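TRAP dicarboxylate transporter, DctP subunit (Anaerococcus prevoti, PDB 4N91) probably serves as the solute-binding subunit of a TRAP transporter, holding D-glucuronate in the cleft between its two alpha/beta lobes. Local coordinates at residues N103-F109 against I134-T138; N110-L114 against V307-T311. All blocks are in the same frame, centred on the assembly; numbering follows the deposited sequence.

Overall arrangement
Two consecutive parts of the loop between helix 96-99 and helix 118-125 pack against different helices, so that its middle, 103-114, is held at two places. Interaction 1 holds 103-109 to the end of helix 128-135; interaction 2 holds the following residues, 110-114, to helix 301-317, far along the sequence. Both are largely buried, and their centres lie about 16 Å apart. Leu114, which does not itself touch 307-311, packs back on Ile108 and Phe109. Their chemistry differs: interaction 1 buries more surface (438 against 267 Å²) and combines aromatic packing with a direct indole hydrogen bond, whereas interaction 2 is proline and aliphatic packing with a water-mediated link at one side.

Interaction 1 (N103-F109 against I134-T138); sequences NDVWEIF and IFEST
Trp106 lays its indole against Ile134 and Thr138, joining the 3-10 segment that begins at Asp104 to the last turn of helix 128-135 and the residues that follow it in this periplasmic binding protein fold. The principle illustrated is that a tryptophan can pack with its face and bond with its edge at once. With CG anti to its own carbonyl carbon (chi1 -63°), Trp106 sends the ring across to the helix. Ile134 supplies two groups to the same face: CG2 stands 4.0 Å from the centroid of the six-membered ring in a CH-pi contact, and the carbonyl O sits nearer the rim, 3.5 Å from CZ2. Phe135 meets the far end of the indole, its ring rim to rim with the six-membered ring and the planes inclined by only 22°; neither lies over the other.

Val105 puts one methyl on each of two neighbours. CG2 presses on Ile134 CD1 at 3.4 Å, tighter than usual van der Waals contact, while CG1 lies 3.5 Å from Ser137 OG. That hydroxyl is turned back to the helix, donating to Ile134 O at 2.8 Å; the carbonyl, which also accepts from Ser137 N, is thus gripped twice while lying over the indole. Asn103 brings its CB up to Thr138 OG1, and its OD1 takes Val105 N in an Asx turn that starts the 3-10 segment. Phe324 of helix 322-334 also touches Ile134, and Asn96 donates to Trp106 O. The polar edge of the indole is satisfied in the ring plane: Trp106 NE1 donates to Thr138 OG1 over 3.0 Å, with an N-H...O angle of 166°.

Interaction 2 (N110-L114 against V307-T311); sequences NLPYL and VAPLT
The proline-containing part of the loop between helices 96-99 and 118-125 meets helix 301-317 here, with Pro112 set against Val307, Leu310 and Thr311. It exemplifies how a loop lacking regular structure can be anchored by a compact ring fitted onto a helix surface. Pro112 touches with successive atoms of its ring: CB lies 3.7 Å from Val307 CG2, CG is 3.8 Å from Leu310 CD2, and CD also rests on that leucine methyl. The proline crosses the leucine side chain at about a right angle and Val307 more obliquely. With an alanine in place of Pro112, the ring carbons that meet Leu310 CD2 are gone, which would probably leave a gap between loop and helix and a backbone freer to turn.

Val307 serves two partners with a single methyl. CG2, placed between its backbone N and carbonyl carbon while CG1 points anti to the carbonyl carbon (chi1 -54°), also reaches the edge of the Tyr113 ring, 3.8 Å from CD2 and close to the ring plane. The tyrosine thus offers its rim, and its hydroxyl continues past the contact to bond with Asp235 O. On the other flank, Leu111 CD2 packs 4.0 Å from Thr311 OG1. The polar link here is indirect: a water donates to Pro112 O at 2.8 Å and is hydrogen-bonded to Thr311 OG1, also at 2.8 Å, spanning the two segments. Leu310 also packs on Thr181 and Leu188, which sets helix 301-317 against helix 180-188 as well. A loop between helices packed on a helix outside the sheets is in keeping with the two-lobed periplasmic binding protein fold, here of the family 7 (DctP) kind.

Interaction 1 (N103-F109 against I134-T138)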
ATOM      1  N   ASN A 103       1.540   2.922  14.830  1.00 21.58           N
ATOM      2  CA  ASN A 103       0.468   3.616  15.550  1.00 20.60           C
ATOM      3  C   ASN A 103      -0.846   3.016  15.102  1.00 19.70           C
ATOM      4  O   ASN A 103      -1.092   2.861  13.904  1.00 19.99           O
ATOM      5  CB  ASN A 103       0.472   5.112  15.282  1.00 21.68           C
ATOM      6  CG  ASN A 103      -0.450   5.892  16.205  1.00 24.74           C
ATOM      7  OD1 ASN A 103      -1.675   5.835  16.097  1.00 23.42           O
ATOM      8  ND2 ASN A 103       0.148   6.656  17.107  1.00 32.46           N
ATOM      9  N   ASP A 104      -1.707   2.684  16.059  1.00 24.31           N
ATOM     10  CA  ASP A 104      -2.922   1.956  15.731  1.00 23.47           C
ATOM     11  C   ASP A 104      -3.932   2.728  14.877  1.00 25.85           C
ATOM     12  O   ASP A 104      -4.798   2.114  14.270  1.00 23.98           O
ATOM     13  CB  ASP A 104      -3.607   1.416  16.996  1.00 27.88           C
ATOM     14  CG  ASP A 104      -4.183   2.504  17.898  1.00 32.16           C
ATOM     15  OD1 ASP A 104      -4.317   3.687  17.506  1.00 34.15           O
ATOM     16  OD2 ASP A 104      -4.545   2.155  19.046  1.00 40.12           O
ATOM     17  N   VAL A 105      -3.854   4.055  14.828  1.00 21.25           N
ATOM     18  CA  VAL A 105      -4.845   4.787  14.061  1.00 20.00           C
ATOM     19  C   VAL A 105      -4.728   4.512  12.553  1.00 18.27           C
ATOM     20  O   VAL A 105      -5.697   4.683  11.813  1.00 18.67           O
ATOM     21  CB  VAL A 105      -4.827   6.296  14.349  1.00 26.72           C
ATOM     22  CG1 VAL A 105      -3.748   7.000  13.568  1.00 22.83           C
ATOM     23  CG2 VAL A 105      -6.188   6.898  14.026  1.00 32.45           C
ATOM     24  N   TRP A 106      -3.566   4.063  12.092  1.00 17.24           N
ATOM     25  CA  TRP A 106      -3.443   3.733  10.655  1.00 17.62           C
ATOM     26  C   TRP A 106      -4.356   2.564  10.259  1.00 18.43           C
ATOM     27  O   TRP A 106      -4.645   2.357   9.075  1.00 19.33           O
ATOM     28  CB  TRP A 106      -2.013   3.405  10.253  1.00 17.40           C
ATOM     29  CG  TRP A 106      -1.013   4.498  10.410  1.00 19.06           C
ATOM     30  CD1 TRP A 106      -0.211   4.713  11.496  1.00 21.94           C
ATOM     31  CD2 TRP A 106      -0.652   5.493   9.448  1.00 16.93           C
ATOM     32  NE1 TRP A 106       0.610   5.777  11.273  1.00 18.57           N
ATOM     33  CE2 TRP A 106       0.356   6.289  10.036  1.00 16.24           C
ATOM     34  CE3 TRP A 106      -1.078   5.793   8.152  1.00 18.52           C
ATOM     35  CZ2 TRP A 106       0.948   7.357   9.369  1.00 21.18           C
ATOM     36  CZ3 TRP A 106      -0.499   6.862   7.500  1.00 20.82           C
ATOM     37  CH2 TRP A 106       0.503   7.624   8.104  1.00 20.12           C
ATOM     38  N   GLU A 107      -4.806   1.805  11.253  1.00 17.88           N
ATOM     39  CA  GLU A 107      -5.706   0.666  11.048  1.00 16.52           C
ATOM     40  C   GLU A 107      -6.892   1.008  10.191  1.00 15.69           C
ATOM     41  O   GLU A 107      -7.453   0.130   9.555  1.00 18.48           O
ATOM     42  CB  GLU A 107      -6.303   0.220  12.392  1.00 28.25           C
ATOM     43  CG  GLU A 107      -5.432  -0.640  13.201  1.00 38.72           C
ATOM     44  CD  GLU A 107      -5.978  -0.867  14.593  1.00 31.23           C
ATOM     45  OE1 GLU A 107      -6.828  -0.060  15.105  1.00 31.99           O
ATOM     46  OE2 GLU A 107      -5.520  -1.853  15.194  1.00 42.62           O
ATOM     47  N   ILE A 108      -7.332   2.259  10.239  1.00 17.99           N
ATOM     48  CA  ILE A 108      -8.555   2.651   9.536  1.00 20.29           C
ATOM     49  C   ILE A 108      -8.557   2.235   8.056  1.00 16.25           C
ATOM     50  O   ILE A 108      -9.548   1.676   7.559  1.00 20.44           O
ATOM     51  CB  ILE A 108      -8.846   4.173   9.705  1.00 18.26           C
ATOM     52  CG1 ILE A 108     -10.162   4.567   9.033  1.00 23.41           C
ATOM     53  CG2 ILE A 108      -7.720   5.049   9.164  1.00 21.75           C
ATOM     54  CD1 ILE A 108     -11.359   3.963   9.641  1.00 27.75           C
ATOM     55  N   PHE A 109      -7.462   2.499   7.358  1.00 16.54           N
ATOM     56  CA  PHE A 109      -7.423   2.205   5.913  1.00 18.59           C
ATOM     57  C   PHE A 109      -7.073   0.745   5.594  1.00 25.34           C
ATOM     58  O   PHE A 109      -6.995   0.372   4.426  1.00 28.57           O
ATOM     59  CB  PHE A 109      -6.460   3.125   5.172  1.00 19.51           C
ATOM     60  CG  PHE A 109      -6.728   4.582   5.372  1.00 17.75           C
ATOM     61  CD1 PHE A 109      -8.001   5.107   5.213  1.00 21.43           C
ATOM     62  CD2 PHE A 109      -5.704   5.440   5.724  1.00 19.70           C
ATOM     63  CE1 PHE A 109      -8.221   6.453   5.404  1.00 20.76           C
ATOM     64  CE2 PHE A 109      -5.939   6.790   5.917  1.00 24.39           C
ATOM     65  CZ  PHE A 109      -7.191   7.283   5.774  1.00 22.44           C
ATOM     66  N   ILE A 134      -4.289  11.308  10.630  1.00 19.89           N
ATOM     67  CA  ILE A 134      -3.686   9.989  10.530  1.00 19.63           C
ATOM     68  C   ILE A 134      -2.198  10.135  10.198  1.00 18.04           C
ATOM     69  O   ILE A 134      -1.339   9.555  10.871  1.00 17.99           O
ATOM     70  CB  ILE A 134      -4.381   9.140   9.457  1.00 20.59           C
ATOM     71  CG1 ILE A 134      -5.889   9.107   9.689  1.00 22.32           C
ATOM     72  CG2 ILE A 134      -3.826   7.717   9.432  1.00 22.34           C
ATOM     73  CD1 ILE A 134      -6.296   8.447  10.964  1.00 31.46           C
ATOM     74  N   PHE A 135      -1.910  10.926   9.173  1.00 19.39           N
ATOM     75  CA  PHE A 135      -0.535  11.126   8.699  1.00 18.43           C
ATOM     76  C   PHE A 135       0.377  11.719   9.785  1.00 19.75           C
ATOM     77  O   PHE A 135       1.581  11.469   9.800  1.00 21.16           O
ATOM     78  CB  PHE A 135      -0.514  12.049   7.474  1.00 17.00           C
ATOM     79  CG  PHE A 135      -1.009  11.411   6.192  1.00 18.87           C
ATOM     80  CD1 PHE A 135      -1.559  10.142   6.176  1.00 20.59           C
ATOM     81  CD2 PHE A 135      -0.906  12.103   5.000  1.00 26.19           C
ATOM     82  CE1 PHE A 135      -1.997   9.584   4.983  1.00 22.63           C
ATOM     83  CE2 PHE A 135      -1.349  11.545   3.818  1.00 25.74           C
ATOM     84  CZ  PHE A 135      -1.879  10.302   3.813  1.00 21.23           C
ATOM     85  N   GLU A 136      -0.195  12.494  10.696  1.00 19.93           N
ATOM     86  CA  GLU A 136       0.568  13.155  11.757  1.00 21.11           C
ATOM     87  C   GLU A 136       0.648  12.350  13.048  1.00 25.10           C
ATOM     88  O   GLU A 136       1.288  12.771  14.001  1.00 25.82           O
ATOM     89  CB  GLU A 136      -0.047  14.527  12.056  1.00 24.09           C
ATOM     90  CG  GLU A 136       0.046  15.479  10.887  1.00 24.07           C
ATOM     91  CD  GLU A 136      -0.713  16.774  11.095  1.00 39.52           C
ATOM     92  OE1 GLU A 136      -1.220  17.017  12.212  1.00 41.61           O
ATOM     93  OE2 GLU A 136      -0.800  17.547  10.114  1.00 42.26           O
ATOM     94  N   SER A 137       0.008  11.190  13.073  1.00 24.41           N
ATOM     95  CA  SER A 137      -0.148  10.423  14.298  1.00 23.57           C
ATOM     96  C   SER A 137       1.167   9.899  14.865  1.00 23.77           C
ATOM     97  O   SER A 137       1.282   9.665  16.070  1.00 26.90           O
ATOM     98  CB  SER A 137      -1.114   9.261  14.047  1.00 20.67           C
ATOM     99  OG  SER A 137      -0.540   8.299  13.195  1.00 21.16           O
ATOM    100  N   THR A 138       2.168   9.712  14.008  1.00 20.72           N
ATOM    101  CA  THR A 138       3.365   9.002  14.426  1.00 22.47           C
ATOM    102  C   THR A 138       4.596   9.929  14.525  1.00 21.89           C
ATOM    103  O   THR A 138       5.731   9.483  14.530  1.00 21.28           O
ATOM    104  CB  THR A 138       3.565   7.757  13.553  1.00 28.83           C
ATOM    105  OG1 THR A 138       2.284   7.127  13.363  1.00 30.85           O
ATOM    106  CG2 THR A 138       4.462   6.765  14.244  1.00 33.54           C
TER

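Interaction 2 (N110-L114 against V307-T311)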
ATOM      1  N   ASN A 110      -6.856  -0.067   6.618  1.00 15.93           N
ATOM      2  CA  ASN A 110      -6.624  -1.510   6.438  1.00 20.86           C
ATOM      3  C   ASN A 110      -7.884  -2.355   6.592  1.00 21.17           C
ATOM      4  O   ASN A 110      -7.840  -3.574   6.422  1.00 19.70           O
ATOM      5  CB  ASN A 110      -5.558  -2.001   7.416  1.00 21.38           C
ATOM      6  CG  ASN A 110      -4.214  -1.364   7.150  1.00 18.73           C
ATOM      7  OD1 ASN A 110      -3.925  -0.997   6.009  1.00 20.97           O
ATOM      8  ND2 ASN A 110      -3.416  -1.177   8.194  1.00 18.90           N
ATOM      9  N   LEU A 111      -9.013  -1.718   6.885  1.00 17.95           N
ATOM     10  CA  LEU A 111     -10.264  -2.449   7.051  1.00 19.59           C
ATOM     11  C   LEU A 111     -10.705  -3.050   5.717  1.00 22.55           C
ATOM     12  O   LEU A 111     -10.707  -2.368   4.710  1.00 17.93           O
ATOM     13  CB  LEU A 111     -11.363  -1.523   7.579  1.00 19.85           C
ATOM     14  CG  LEU A 111     -11.140  -0.968   8.989  1.00 22.45           C
ATOM     15  CD1 LEU A 111     -12.247   0.024   9.363  1.00 25.49           C
ATOM     16  CD2 LEU A 111     -11.076  -2.113   9.980  1.00 27.05           C
ATOM     17  N   PRO A 112     -11.096  -4.327   5.710  1.00 19.79           N
ATOM     18  CA  PRO A 112     -11.617  -4.942   4.491  1.00 21.43           C
ATOM     19  C   PRO A 112     -12.973  -4.379   4.088  1.00 17.58           C
ATOM     20  O   PRO A 112     -13.798  -4.026   4.956  1.00 19.44           O
ATOM     21  CB  PRO A 112     -11.774  -6.418   4.874  1.00 23.63           C
ATOM     22  CG  PRO A 112     -11.033  -6.586   6.151  1.00 29.29           C
ATOM     23  CD  PRO A 112     -11.046  -5.276   6.832  1.00 23.05           C
ATOM     24  N   TYR A 113     -13.175  -4.278   2.777  1.00 16.54           N
ATOM     25  CA  TYR A 113     -14.437  -3.846   2.204  1.00 20.55           C
ATOM     26  C   TYR A 113     -14.897  -2.541   2.821  1.00 22.22           C
ATOM     27  O   TYR A 113     -16.066  -2.369   3.172  1.00 21.50           O
ATOM     28  CB  TYR A 113     -15.473  -4.953   2.352  1.00 20.92           C
ATOM     29  CG  TYR A 113     -15.052  -6.180   1.599  1.00 18.45           C
ATOM     30  CD1 TYR A 113     -15.020  -6.179   0.214  1.00 20.70           C
ATOM     31  CD2 TYR A 113     -14.637  -7.325   2.256  1.00 15.80           C
ATOM     32  CE1 TYR A 113     -14.616  -7.293  -0.491  1.00 19.56           C
ATOM     33  CE2 TYR A 113     -14.237  -8.439   1.568  1.00 18.16           C
ATOM     34  CZ  TYR A 113     -14.215  -8.417   0.191  1.00 18.96           C
ATOM     35  OH  TYR A 113     -13.789  -9.531  -0.513  1.00 19.73           O
ATOM     36  N   LEU A 114     -13.954  -1.618   2.916  1.00 18.89           N
ATOM     37  CA  LEU A 114     -14.197  -0.331   3.534  1.00 23.20           C
ATOM     38  C   LEU A 114     -14.741   0.639   2.511  1.00 23.85           C
ATOM     39  O   LEU A 114     -15.697   1.369   2.789  1.00 23.88           O
ATOM     40  CB  LEU A 114     -12.901   0.208   4.142  1.00 19.68           C
ATOM     41  CG  LEU A 114     -12.966   1.629   4.672  1.00 19.78           C
ATOM     42  CD1 LEU A 114     -13.947   1.691   5.838  1.00 23.36           C
ATOM     43  CD2 LEU A 114     -11.571   2.078   5.080  1.00 22.27           C
ATOM     44  N   VAL A 307     -15.422 -11.725   6.761  1.00 20.90           N
ATOM     45  CA  VAL A 307     -14.485 -10.818   7.420  1.00 20.89           C
ATOM     46  C   VAL A 307     -15.132  -9.631   8.132  1.00 22.37           C
ATOM     47  O   VAL A 307     -14.422  -8.837   8.768  1.00 22.31           O
ATOM     48  CB  VAL A 307     -13.382 -10.313   6.459  1.00 21.03           C
ATOM     49  CG1 VAL A 307     -12.684 -11.493   5.800  1.00 22.28           C
ATOM     50  CG2 VAL A 307     -13.953  -9.355   5.396  1.00 23.08           C
ATOM     51  N   ALA A 308     -16.466  -9.527   8.068  1.00 23.43           N
ATOM     52  CA  ALA A 308     -17.189  -8.445   8.743  1.00 27.11           C
ATOM     53  C   ALA A 308     -16.828  -8.289  10.230  1.00 25.96           C
ATOM     54  O   ALA A 308     -16.693  -7.162  10.725  1.00 25.28           O
ATOM     55  CB  ALA A 308     -18.691  -8.634   8.575  1.00 26.45           C
ATOM     56  N   PRO A 309     -16.650  -9.409  10.952  1.00 24.77           N
ATOM     57  CA  PRO A 309     -16.286  -9.258  12.367  1.00 25.61           C
ATOM     58  C   PRO A 309     -15.009  -8.462  12.596  1.00 27.21           C
ATOM     59  O   PRO A 309     -14.850  -7.848  13.639  1.00 24.74           O
ATOM     60  CB  PRO A 309     -16.099 -10.699  12.839  1.00 25.41           C
ATOM     61  CG  PRO A 309     -16.967 -11.497  11.944  1.00 26.76           C
ATOM     62  CD  PRO A 309     -16.857 -10.823  10.595  1.00 23.85           C
ATOM     63  N   LEU A 310     -14.100  -8.462  11.633  1.00 24.97           N
ATOM     64  CA  LEU A 310     -12.864  -7.718  11.791  1.00 20.41           C
ATOM     65  C   LEU A 310     -13.114  -6.224  11.945  1.00 20.39           C
ATOM     66  O   LEU A 310     -12.517  -5.566  12.793  1.00 22.10           O
ATOM     67  CB  LEU A 310     -11.953  -7.968  10.592  1.00 19.40           C
ATOM     68  CG  LEU A 310     -10.571  -7.337  10.641  1.00 21.46           C
ATOM     69  CD1 LEU A 310      -9.909  -7.644  11.929  1.00 26.38           C
ATOM     70  CD2 LEU A 310      -9.729  -7.880   9.473  1.00 22.93           C
ATOM     71  N   THR A 311     -13.999  -5.685  11.121  1.00 19.81           N
ATOM     72  CA  THR A 311     -14.332  -4.270  11.210  1.00 22.43           C
ATOM     73  C   THR A 311     -14.999  -3.961  12.543  1.00 23.17           C
ATOM     74  O   THR A 311     -14.682  -2.952  13.186  1.00 23.60           O
ATOM     75  CB  THR A 311     -15.216  -3.849  10.043  1.00 23.23           C
ATOM     76  OG1 THR A 311     -14.460  -3.959   8.828  1.00 22.35           O
ATOM     77  CG2 THR A 311     -15.730  -2.421  10.202  1.00 26.41           C
TER
HETATM   78  O   HOH W   1     -14.815  -2.156   6.744  1.00 22.93           O